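Side-chain contact in D-alanine--D-alanine ligase (Coxiella burnetii, PDB 3TQT), which joins two D-alanine molecules into D-alanyl-D-alanine at the expense of ATP, a step of peptidoglycan and cell wall synthesis: residues A[169-174]-A[203-208]. Numbering follows the deposited sequence.
Sequences GVYQRL and TEFTKA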
# COMPACT_ATOMS: atom_id res chain seq x y z
N GLY A 169 -8.27 8.96 30.50
CA GLY A 169 -8.48 10.34 30.12
C GLY A 169 -8.98 10.48 28.69
O GLY A 169 -9.54 11.52 28.32
N VAL A 170 -8.78 9.45 27.88
CA VAL A 170 -9.19 9.53 26.48
C VAL A 170 -10.70 9.62 26.34
O VAL A 170 -11.21 10.49 25.64
CB VAL A 170 -8.66 8.37 25.64
CG1 VAL A 170 -9.17 8.48 24.19
CG2 VAL A 170 -7.14 8.38 25.66
N TYR A 171 -11.41 8.70 26.99
CA TYR A 171 -12.86 8.69 26.96
C TYR A 171 -13.41 10.07 27.26
O TYR A 171 -14.22 10.60 26.50
CB TYR A 171 -13.41 7.68 27.96
CG TYR A 171 -14.91 7.55 27.94
CD1 TYR A 171 -15.56 7.03 26.83
CD2 TYR A 171 -15.69 7.95 29.04
CE1 TYR A 171 -16.94 6.90 26.81
CE2 TYR A 171 -17.07 7.83 29.02
CZ TYR A 171 -17.69 7.30 27.89
OH TYR A 171 -19.05 7.17 27.84
N GLN A 172 -12.97 10.65 28.38
CA GLN A 172 -13.48 11.93 28.83
C GLN A 172 -13.18 13.04 27.84
O GLN A 172 -14.02 13.91 27.59
CB GLN A 172 -12.90 12.31 30.20
CG GLN A 172 -13.63 13.49 30.81
CD GLN A 172 -15.12 13.23 30.90
OE1 GLN A 172 -15.54 12.30 31.57
NE2 GLN A 172 -15.91 14.01 30.16
N ARG A 173 -11.97 13.01 27.28
CA ARG A 173 -11.57 14.03 26.32
C ARG A 173 -12.39 13.92 25.05
O ARG A 173 -12.72 14.93 24.43
CB ARG A 173 -10.08 13.92 25.99
CG ARG A 173 -9.68 14.74 24.77
CD ARG A 173 -8.17 14.88 24.65
NE ARG A 173 -7.48 13.59 24.65
CZ ARG A 173 -7.00 13.00 25.74
NH1 ARG A 173 -7.14 13.59 26.93
NH2 ARG A 173 -6.39 11.83 25.66
N LEU A 174 -12.75 12.70 24.68
CA LEU A 174 -13.56 12.51 23.48
C LEU A 174 -15.00 12.91 23.73
O LEU A 174 -15.63 13.53 22.88
CB LEU A 174 -13.44 11.06 22.98
CG LEU A 174 -12.02 10.72 22.50
CD1 LEU A 174 -11.96 9.33 21.93
CD2 LEU A 174 -11.56 11.73 21.46
N THR A 203 -16.04 2.54 31.52
CA THR A 203 -15.71 1.13 31.68
C THR A 203 -15.89 0.37 30.37
O THR A 203 -15.04 -0.42 29.99
CB THR A 203 -16.57 0.48 32.78
OG1 THR A 203 -16.25 1.08 34.05
CG2 THR A 203 -16.31 -1.03 32.86
N GLU A 204 -17.01 0.61 29.69
CA GLU A 204 -17.24 -0.03 28.40
C GLU A 204 -16.14 0.38 27.44
O GLU A 204 -15.66 -0.44 26.65
CB GLU A 204 -18.61 0.33 27.84
CG GLU A 204 -19.74 -0.45 28.51
CD GLU A 204 -21.12 -0.02 28.04
OE1 GLU A 204 -21.26 0.49 26.91
OE2 GLU A 204 -22.08 -0.19 28.82
N PHE A 205 -15.75 1.65 27.52
CA PHE A 205 -14.74 2.18 26.62
C PHE A 205 -13.45 1.39 26.75
O PHE A 205 -12.93 0.86 25.76
CB PHE A 205 -14.47 3.66 26.91
CG PHE A 205 -13.31 4.22 26.15
CD1 PHE A 205 -13.41 4.49 24.79
CD2 PHE A 205 -12.11 4.49 26.79
CE1 PHE A 205 -12.34 5.00 24.09
CE2 PHE A 205 -11.03 5.00 26.09
CZ PHE A 205 -11.15 5.26 24.74
N THR A 206 -12.94 1.29 27.97
CA THR A 206 -11.64 0.65 28.15
C THR A 206 -11.74 -0.84 27.88
O THR A 206 -10.81 -1.44 27.35
CB THR A 206 -11.03 0.92 29.55
OG1 THR A 206 -11.65 0.07 30.51
CG2 THR A 206 -11.21 2.38 29.96
N LYS A 207 -12.87 -1.46 28.23
CA LYS A 207 -13.05 -2.86 27.88
C LYS A 207 -13.05 -3.06 26.36
O LYS A 207 -12.50 -4.04 25.86
CB LYS A 207 -14.32 -3.43 28.50
CG LYS A 207 -14.18 -3.80 29.96
CD LYS A 207 -15.46 -4.40 30.50
CE LYS A 207 -15.29 -4.84 31.95
NZ LYS A 207 -14.77 -3.72 32.80
N ALA A 208 -13.69 -2.15 25.63
CA ALA A 208 -13.75 -2.25 24.18
C ALA A 208 -12.37 -2.03 23.57
O ALA A 208 -12.00 -2.68 22.60
CB ALA A 208 -14.73 -1.25 23.62
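Phe205 lays one face of its ring against the base of the Tyr171 side chain, where CB of Tyr171 makes a CH-pi contact 4.0 Å from the ring centroid and 27° off the ring normal. The overlap is reciprocal: CD1 of Tyr171 comes to 3.5 Å from CB of Phe205, since the two side chains slide past one another in opposite directions. CG of Phe205 stands anti to its backbone N (chi1 172°), and this carries the ring out from helix 202-212 far enough for its face to lie against CB of Tyr171. The planes of the two rings are inclined at 37° with centroids 5.5 Å apart. A flat, wholly apolar ring suits the position of Phe205, which is buried and meets carbon atoms of Tyr171 on one face and of Val170 at CZ. This CZ lies 3.8 Å from CG1 of Val170, whose compact branched side chain crosses the phenyl group at about a right angle and packs against it. Tyrosine serves differently, giving its ring carbons to the packing while its hydroxyl makes a weak hydrogen bond to the carbonyl oxygen of Lys200, so that the polar end of a buried residue has a partner. No hydrogen bond links the two segments, and the contact is hydrophobic packing within the ATP-grasp region, away from the predicted metal-binding residues. Helix 170-177 and helix 202-212 meet over the four-stranded antiparallel sheet: Phe205 rests on Leu161, Val185 and Val221, Tyr171 touches Leu183, and Val170 packs on His159 of strand 159-161, at one edge of the sheet.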